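Local coordinates for amorpha-4,11-diene synthase (Artemisia annua, PDB 4GAX), which probably converts farnesyl diphosphate into a cyclic sesquiterpene, as an engineered plant terpene synthase derived from an alpha-bisabolol synthase, at residues A78-L81 with K82-E86; S120-W123 with F124-R128. All blocks are in the same frame, centred on the assembly; numbering follows the deposited sequence.

Contact 1 (A78-L81 with K82-E86); sequences ANLL and KLVDE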
loop_
_atom_site.group_PDB
_atom_site.type_symbol
_atom_site.label_atom_id
_atom_site.label_comp_id
_atom_site.label_asym_id
_atom_site.label_seq_id
_atom_site.Cartn_x
_atom_site.Cartn_y
_atom_site.Cartn_z
ATOM N N ALA A 78 -26.944 11.211 0.768
ATOM C CA ALA A 78 -26.600 9.983 0.066
ATOM C C ALA A 78 -25.851 10.330 -1.224
ATOM O O ALA A 78 -24.873 9.671 -1.596
ATOM C CB ALA A 78 -27.866 9.164 -0.236
ATOM N N ASN A 79 -26.311 11.369 -1.911
ATOM C CA ASN A 79 -25.632 11.805 -3.129
ATOM C C ASN A 79 -24.247 12.355 -2.819
ATOM O O ASN A 79 -23.336 12.264 -3.643
ATOM C CB ASN A 79 -26.463 12.850 -3.885
ATOM C CG ASN A 79 -27.713 12.255 -4.533
ATOM O OD1 ASN A 79 -28.023 11.076 -4.352
ATOM N ND2 ASN A 79 -28.435 13.075 -5.288
ATOM N N LEU A 80 -24.090 12.945 -1.638
ATOM C CA LEU A 80 -22.783 13.452 -1.229
ATOM C C LEU A 80 -21.793 12.303 -1.060
ATOM O O LEU A 80 -20.623 12.384 -1.496
ATOM C CB LEU A 80 -22.905 14.267 0.066
ATOM C CG LEU A 80 -21.611 14.702 0.785
ATOM C CD1 LEU A 80 -20.719 15.588 -0.065
ATOM C CD2 LEU A 80 -21.955 15.437 2.057
ATOM N N LEU A 81 -22.255 11.221 -0.440
ATOM C CA LEU A 81 -21.388 10.058 -0.251
ATOM C C LEU A 81 -20.968 9.509 -1.596
ATOM O O LEU A 81 -19.822 9.109 -1.769
ATOM C CB LEU A 81 -22.090 8.962 0.557
ATOM C CG LEU A 81 -22.327 9.289 2.035
ATOM C CD1 LEU A 81 -23.037 8.114 2.692
ATOM C CD2 LEU A 81 -20.992 9.556 2.725
ATOM N N LYS A 82 -21.904 9.469 -2.543
ATOM C CA LYS A 82 -21.594 8.978 -3.883
ATOM C C LYS A 82 -20.551 9.855 -4.573
ATOM O O LYS A 82 -19.654 9.349 -5.268
ATOM C CB LYS A 82 -22.865 8.886 -4.731
ATOM C CG LYS A 82 -22.675 8.168 -6.060
ATOM C CD LYS A 82 -21.951 6.829 -5.860
ATOM C CE LYS A 82 -22.103 5.899 -7.066
ATOM N NZ LYS A 82 -21.311 6.332 -8.256
ATOM N N LEU A 83 -20.673 11.168 -4.396
ATOM C CA LEU A 83 -19.723 12.101 -4.998
ATOM C C LEU A 83 -18.346 11.916 -4.377
ATOM O O LEU A 83 -17.330 11.926 -5.086
ATOM C CB LEU A 83 -20.187 13.536 -4.751
ATOM C CG LEU A 83 -19.374 14.681 -5.358
ATOM C CD1 LEU A 83 -19.136 14.444 -6.839
ATOM C CD2 LEU A 83 -20.152 15.988 -5.167
ATOM N N VAL A 84 -18.312 11.754 -3.051
ATOM C CA VAL A 84 -17.055 11.523 -2.339
ATOM C C VAL A 84 -16.413 10.250 -2.879
ATOM O O VAL A 84 -15.226 10.223 -3.200
ATOM C CB VAL A 84 -17.284 11.397 -0.806
ATOM C CG1 VAL A 84 -16.038 10.867 -0.109
ATOM C CG2 VAL A 84 -17.705 12.743 -0.202
ATOM N N ASP A 85 -17.207 9.193 -3.000
ATOM C CA ASP A 85 -16.688 7.929 -3.537
ATOM C C ASP A 85 -16.086 8.097 -4.942
ATOM O O ASP A 85 -15.048 7.522 -5.275
ATOM C CB ASP A 85 -17.827 6.920 -3.602
ATOM C CG ASP A 85 -17.394 5.576 -4.116
ATOM O OD1 ASP A 85 -16.371 5.048 -3.628
ATOM O OD2 ASP A 85 -18.098 5.022 -4.991
ATOM N N GLU A 86 -16.752 8.870 -5.790
ATOM C CA GLU A 86 -16.273 9.027 -7.159
ATOM C C GLU A 86 -14.967 9.825 -7.167
ATOM O O GLU A 86 -14.010 9.486 -7.880
ATOM C CB GLU A 86 -17.343 9.707 -8.000
ATOM C CG GLU A 86 -18.550 8.831 -8.210
ATOM C CD GLU A 86 -19.704 9.597 -8.822
ATOM O OE1 GLU A 86 -19.527 10.811 -9.077
ATOM O OE2 GLU A 86 -20.779 8.988 -9.042
#
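Successive turns of one alpha-helix, residues 77-89 of the N-terminal terpene synthase region, meet here where L80 touches V84 and the backbone of A78-L81 binds that of K82-D85. The case illustrates how a four-residue spacing serves backbone and side chains together. Each carbonyl from A78 to L81 accepts the amide four residues ahead; L80 O lies 2.9 Å from V84 N, and L81 O is equally close to D85 N. On the buried flank, L80 holds its CG anti to the backbone N (chi1 170°), a torsion that keeps CG beside the carbonyl carbon, and chi2 (60°) then turns CD1 toward V84 CG2, 4.1 Å away, the two side chains crossing at a slant. V84 CG2 also lies 3.2 Å from L80 O, so one methyl packs against both the side chain and the carbonyl of the same leucine. The L80 side chain also packs on helix 52-71, against L67, A70 and L71, while L81 faces helix 120-129. The more polar flank uses the same spacing. K82, bent at chi2 and chi4 (72°), curls along the helix until NZ stands 2.8 Å from E86 OE2. This salt bridge uses the anti lone pair of OE2, the one pointing away from OE1, and therefore grips the carboxylate through a single oxygen; a weak, long ion pair also joins K82 to E158. D85 turns its acid elsewhere: its CB rests 3.5 Å from L81 O, while OD1 is engaged by R125. Leucines packing into neighbouring helices, with a lysine-glutamate pair at i and i+4 on a partly exposed flank, is the pattern of an amphipathic helix in an all-helical domain.

Contact 2 (S120-W123 with F124-R128); sequences SSLW and FRLMR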
loop_
_atom_site.group_PDB
_atom_site.type_symbol
_atom_site.label_atom_id
_atom_site.label_comp_id
_atom_site.label_asym_id
_atom_site.label_seq_id
_atom_site.Cartn_x
_atom_site.Cartn_y
_atom_site.Cartn_z
ATOM N N SER A 120 -26.481 2.678 1.987
ATOM C CA SER A 120 -26.065 2.231 3.308
ATOM C C SER A 120 -24.743 1.453 3.241
ATOM O O SER A 120 -23.862 1.655 4.082
ATOM C CB SER A 120 -27.193 1.464 4.045
ATOM O OG SER A 120 -27.727 0.425 3.253
ATOM N N SER A 121 -24.581 0.592 2.233
ATOM C CA SER A 121 -23.319 -0.138 2.072
ATOM C C SER A 121 -22.145 0.815 1.795
ATOM O O SER A 121 -21.010 0.608 2.266
ATOM C CB SER A 121 -23.440 -1.150 0.932
ATOM O OG SER A 121 -24.388 -2.154 1.262
ATOM N N LEU A 122 -22.411 1.852 1.011
ATOM C CA LEU A 122 -21.374 2.833 0.689
ATOM C C LEU A 122 -21.030 3.647 1.931
ATOM O O LEU A 122 -19.861 3.919 2.215
ATOM C CB LEU A 122 -21.843 3.757 -0.448
ATOM C CG LEU A 122 -20.886 4.899 -0.791
ATOM C CD1 LEU A 122 -19.528 4.321 -1.221
ATOM C CD2 LEU A 122 -21.458 5.804 -1.859
ATOM N N TRP A 123 -22.049 4.017 2.694
ATOM C CA TRP A 123 -21.818 4.779 3.911
ATOM C C TRP A 123 -20.883 4.003 4.829
ATOM O O TRP A 123 -19.919 4.559 5.354
ATOM C CB TRP A 123 -23.141 5.068 4.621
ATOM C CG TRP A 123 -22.981 5.492 6.062
ATOM C CD1 TRP A 123 -22.707 6.748 6.520
ATOM C CD2 TRP A 123 -23.098 4.653 7.227
ATOM N NE1 TRP A 123 -22.647 6.748 7.904
ATOM C CE2 TRP A 123 -22.877 5.471 8.359
ATOM C CE3 TRP A 123 -23.363 3.290 7.422
ATOM C CZ2 TRP A 123 -22.927 4.981 9.664
ATOM C CZ3 TRP A 123 -23.405 2.795 8.715
ATOM C CH2 TRP A 123 -23.194 3.639 9.823
ATOM N N PHE A 124 -21.160 2.710 4.987
ATOM C CA PHE A 124 -20.408 1.868 5.907
ATOM C C PHE A 124 -18.930 1.852 5.519
ATOM O O PHE A 124 -18.049 2.044 6.363
ATOM C CB PHE A 124 -20.999 0.451 5.892
ATOM C CG PHE A 124 -20.214 -0.559 6.673
ATOM C CD1 PHE A 124 -20.404 -0.703 8.034
ATOM C CD2 PHE A 124 -19.308 -1.394 6.031
ATOM C CE1 PHE A 124 -19.683 -1.663 8.765
ATOM C CE2 PHE A 124 -18.601 -2.356 6.732
ATOM C CZ PHE A 124 -18.783 -2.488 8.113
ATOM N N ARG A 125 -18.666 1.614 4.242
ATOM C CA ARG A 125 -17.296 1.501 3.770
ATOM C C ARG A 125 -16.532 2.828 3.839
ATOM O O ARG A 125 -15.379 2.864 4.271
ATOM C CB ARG A 125 -17.270 0.937 2.345
ATOM C CG ARG A 125 -15.869 0.831 1.775
ATOM C CD ARG A 125 -15.858 0.132 0.426
ATOM N NE ARG A 125 -16.536 0.909 -0.621
ATOM C CZ ARG A 125 -16.041 2.021 -1.167
ATOM N NH1 ARG A 125 -14.856 2.489 -0.776
ATOM N NH2 ARG A 125 -16.721 2.657 -2.117
ATOM N N LEU A 126 -17.170 3.918 3.417
ATOM C CA LEU A 126 -16.526 5.238 3.484
ATOM C C LEU A 126 -16.258 5.677 4.914
ATOM O O LEU A 126 -15.220 6.310 5.200
ATOM C CB LEU A 126 -17.354 6.311 2.769
ATOM C CG LEU A 126 -17.620 6.209 1.274
ATOM C CD1 LEU A 126 -18.324 7.504 0.790
ATOM C CD2 LEU A 126 -16.337 5.953 0.487
ATOM N N MET A 127 -17.180 5.362 5.822
ATOM C CA MET A 127 -16.937 5.665 7.227
ATOM C C MET A 127 -15.710 4.906 7.749
ATOM O O MET A 127 -14.805 5.501 8.332
ATOM C CB MET A 127 -18.175 5.354 8.087
ATOM C CG MET A 127 -19.341 6.335 7.874
ATOM S SD MET A 127 -18.975 8.047 8.359
ATOM C CE MET A 127 -18.588 8.771 6.785
ATOM N N ARG A 128 -15.670 3.592 7.528
ATOM C CA ARG A 128 -14.559 2.774 8.035
ATOM C C ARG A 128 -13.237 3.143 7.371
ATOM O O ARG A 128 -12.204 3.150 8.021
ATOM C CB ARG A 128 -14.847 1.266 7.867
ATOM C CG ARG A 128 -15.849 0.751 8.919
ATOM C CD ARG A 128 -15.741 -0.765 9.146
ATOM N NE ARG A 128 -16.590 -1.170 10.278
ATOM C CZ ARG A 128 -16.745 -2.428 10.676
ATOM N NH1 ARG A 128 -16.076 -3.390 10.057
ATOM N NH2 ARG A 128 -17.567 -2.722 11.680
HETATM O O HOH W 1 -19.457 0.067 -0.611
#
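S120 begins the exchange by accepting the amide of F124 on its carbonyl oxygen, the first turn of helix 120-129. S121 O receives R125 N at 3.2 Å, and it also takes a weak bond from a water that accepts from R125 NE at 3.0 Å. L122 CD1 touches two partners, roughly at right angles, 3.7 Å from L126 CG and 3.4 Å from R125 NH2. The bend of R125 at chi3 (67°) helps bring NH2 within touch of that methyl, which approaches the guanidinium obliquely. At W123 the contact becomes aromatic: M127 CG stands over one face of the indole, 3.6 Å from the centroid of the five-membered ring and 24° off its normal, a CH-pi contact. M127 SD adds an oblique Met-aromatic approach, 4.6 Å from the same centroid. W115 stacks with this indole from outside the helix. A serine in place of W123 would probably leave the M127 methylene without its aromatic face and W115 without its stacking mate. Chemically, L122-L126 is aliphatic packing and M127 CG and sulfur meet a polarisable indole, while R125 is held through NH2 by D85 and through NE by water, probably helping offset the cost of burying its charge.

In the fold
Contact 1 precedes contact 2 along the chain, and helix 97-111 intervenes between their helices, 77-89 and 120-129. Their centres lie about 11 Å apart, on the same side of the chain's centre. D85 OD1 and R125 NH2 form a salt bridge of 2.8 Å. Beside it, L81 packs against L122, W123 and L126, with its CD1 3.6 Å from W123 CB. The pair illustrates how locally ordered helices become a domain: each helix is held by its own i to i+4 bonds, and the two are joined by a charged clasp amid apolar packing. Both belong to the N-terminal region, whereas class I terpene synthases typically place metal-dependent catalysis in the C-terminal domain.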